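Local coordinates for protein LY49A (Mus musculus, PDB 1QO3) that serves on natural killer cells as an inhibitory receptor for H-2d alleles, restraining target-cell lysis, and is represented here by its extracellular C-type lectin-like domain, at residues T2-L7 with C25-M30. The protein carries 1 engineered substitution. Numbering follows the deposited sequence.
Sequences TVLDSL and CYYFVM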
loop_
_atom_site.group_PDB
_atom_site.type_symbol
_atom_site.label_atom_id
_atom_site.label_comp_id
_atom_site.label_asym_id
_atom_site.label_seq_id
_atom_site.Cartn_x
_atom_site.Cartn_y
_atom_site.Cartn_z
ATOM N N THR C 2 -16.012 10.759 29.323
ATOM C CA THR C 2 -15.898 9.934 28.128
ATOM C C THR C 2 -17.225 9.888 27.388
ATOM O O THR C 2 -18.261 10.282 27.927
ATOM C CB THR C 2 -15.523 8.494 28.499
ATOM O OG1 THR C 2 -16.720 7.723 28.657
ATOM C CG2 THR C 2 -14.748 8.472 29.822
ATOM N N VAL C 3 -17.193 9.377 26.162
ATOM C CA VAL C 3 -18.392 9.289 25.341
ATOM C C VAL C 3 -19.495 8.447 25.987
ATOM O O VAL C 3 -20.662 8.570 25.620
ATOM C CB VAL C 3 -18.072 8.699 23.950
ATOM C CG1 VAL C 3 -17.735 7.212 24.076
ATOM C CG2 VAL C 3 -19.248 8.909 23.016
ATOM N N LEU C 4 -19.133 7.586 26.933
ATOM C CA LEU C 4 -20.141 6.763 27.594
ATOM C C LEU C 4 -20.550 7.349 28.943
ATOM O O LEU C 4 -21.608 7.005 29.479
ATOM C CB LEU C 4 -19.644 5.327 27.796
ATOM C CG LEU C 4 -19.358 4.476 26.557
ATOM C CD1 LEU C 4 -18.986 3.066 27.003
ATOM C CD2 LEU C 4 -20.572 4.442 25.635
ATOM N N ASP C 5 -19.716 8.232 29.488
ATOM C CA ASP C 5 -20.020 8.855 30.772
ATOM C C ASP C 5 -21.280 9.684 30.711
ATOM O O ASP C 5 -21.536 10.384 29.729
ATOM C CB ASP C 5 -18.884 9.765 31.240
ATOM C CG ASP C 5 -17.765 9.000 31.885
ATOM O OD1 ASP C 5 -18.056 7.977 32.537
ATOM O OD2 ASP C 5 -16.600 9.432 31.755
ATOM N N SER C 6 -22.069 9.605 31.773
ATOM C CA SER C 6 -23.291 10.381 31.839
ATOM C C SER C 6 -22.908 11.860 31.980
ATOM O O SER C 6 -21.783 12.192 32.368
ATOM C CB SER C 6 -24.136 9.931 33.031
ATOM O OG SER C 6 -25.510 9.875 32.677
ATOM N N LEU C 7 -23.845 12.737 31.643
ATOM C CA LEU C 7 -23.646 14.184 31.717
ATOM C C LEU C 7 -23.115 14.581 33.100
ATOM O O LEU C 7 -22.168 15.359 33.218
ATOM C CB LEU C 7 -24.983 14.882 31.447
ATOM C CG LEU C 7 -25.013 16.230 30.734
ATOM C CD1 LEU C 7 -24.426 16.094 29.337
ATOM C CD2 LEU C 7 -26.455 16.714 30.650
ATOM N N CYS C 25 -22.044 0.835 15.833
ATOM C CA CYS C 25 -20.970 1.592 16.448
ATOM C C CYS C 25 -20.304 0.717 17.511
ATOM O O CYS C 25 -20.933 -0.165 18.099
ATOM C CB CYS C 25 -21.494 2.900 17.040
ATOM S SG CYS C 25 -22.280 3.998 15.807
ATOM N N TYR C 26 -19.021 0.958 17.739
ATOM C CA TYR C 26 -18.255 0.162 18.678
ATOM C C TYR C 26 -17.545 1.030 19.698
ATOM O O TYR C 26 -16.968 2.061 19.349
ATOM C CB TYR C 26 -17.228 -0.675 17.901
ATOM C CG TYR C 26 -17.811 -1.399 16.698
ATOM C CD1 TYR C 26 -18.230 -0.695 15.566
ATOM C CD2 TYR C 26 -17.964 -2.788 16.699
ATOM C CE1 TYR C 26 -18.787 -1.355 14.468
ATOM C CE2 TYR C 26 -18.522 -3.459 15.607
ATOM C CZ TYR C 26 -18.932 -2.738 14.499
ATOM O OH TYR C 26 -19.516 -3.395 13.446
ATOM N N TYR C 27 -17.580 0.614 20.957
ATOM C CA TYR C 27 -16.916 1.375 22.011
ATOM C C TYR C 27 -15.923 0.469 22.736
ATOM O O TYR C 27 -16.284 -0.599 23.226
ATOM C CB TYR C 27 -17.948 1.935 22.996
ATOM C CG TYR C 27 -19.003 2.785 22.320
ATOM C CD1 TYR C 27 -20.029 2.193 21.586
ATOM C CD2 TYR C 27 -18.920 4.185 22.335
ATOM C CE1 TYR C 27 -20.945 2.962 20.872
ATOM C CE2 TYR C 27 -19.838 4.976 21.617
ATOM C CZ TYR C 27 -20.844 4.353 20.888
ATOM O OH TYR C 27 -21.741 5.100 20.156
ATOM N N PHE C 28 -14.668 0.894 22.776
ATOM C CA PHE C 28 -13.628 0.127 23.432
ATOM C C PHE C 28 -13.364 0.701 24.816
ATOM O O PHE C 28 -12.806 1.794 24.954
ATOM C CB PHE C 28 -12.352 0.148 22.586
ATOM C CG PHE C 28 -12.490 -0.572 21.267
ATOM C CD1 PHE C 28 -13.263 -0.035 20.243
ATOM C CD2 PHE C 28 -11.866 -1.798 21.063
ATOM C CE1 PHE C 28 -13.412 -0.712 19.027
ATOM C CE2 PHE C 28 -12.007 -2.489 19.851
ATOM C CZ PHE C 28 -12.781 -1.942 18.833
ATOM N N VAL C 29 -13.810 -0.038 25.831
ATOM C CA VAL C 29 -13.645 0.339 27.230
ATOM C C VAL C 29 -12.229 -0.059 27.595
ATOM O O VAL C 29 -11.940 -1.248 27.765
ATOM C CB VAL C 29 -14.623 -0.445 28.139
ATOM C CG1 VAL C 29 -14.510 0.049 29.578
ATOM C CG2 VAL C 29 -16.048 -0.291 27.632
ATOM N N MET C 30 -11.345 0.925 27.723
ATOM C CA MET C 30 -9.950 0.631 28.033
ATOM C C MET C 30 -9.639 0.127 29.455
ATOM O O MET C 30 -8.589 -0.479 29.666
ATOM C CB MET C 30 -9.075 1.835 27.670
ATOM C CG MET C 30 -9.249 2.313 26.217
ATOM S SD MET C 30 -9.105 1.031 24.934
ATOM C CE MET C 30 -7.304 0.927 24.722
#
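Tyr-27 meets Val-3 and Leu-4 through torsions set on both sides: its CG lies anti to its own carbonyl carbon (chi1 -56°), which swings the ring out from strand 24-30 toward the N-terminal loop, and Val-3 carries CG1 between its backbone N and carbonyl carbon (chi1 71°), aimed back at that ring. Both methyls that do the touching converge on Tyr-27 CD2, Val-3 CG1 leaning toward Tyr-27 CE2 and Leu-4 CD2 toward Tyr-27 CG. Val-3 CG1 arrives at the ring edge, close to its plane, 3.7 Å from Tyr-27 CD2, with the two side chains crossing at about a right angle. Leu-4 CD2 comes in obliquely. Leu-4 CD2 lies 4.2 Å from the centroid of the Tyr-27 ring, 29° off the ring normal, an off-centre CH-pi contact shifted toward Tyr-27 CD2. The two methyls thus touch the same ring carbon from different directions.

The turn they sit in probably helps to present the two residues side by side. Thr-2 OG1 accepts from Leu-4 N at 3.0 Å, closing an ST turn, and from Asp-5 N at 3.2 Å, an ST motif, while Asp-5 N also reaches Thr-2 O at 3.0 Å.

Around this, Leu-47 touches both Leu-4 and Tyr-27, Val-16 packs on Tyr-27, and Val-3 rests on Trp-18 of strand 16-21. Strand 24-30 itself is held between strands 16-21 and 124-131, whereas residues 2-7 form a loop that packs on the Tyr-27 side chain of this strand, in the C-type lectin-like domain.

Across these two segments the chemistry is wholly apolar, methyl against aromatic ring, and the buried surface is just 160 Å². The join between loop and strand is therefore small and rests on dispersion and CH-pi contacts, while the hydrogen bonds of Thr-2 OG1 described here stay within the loop.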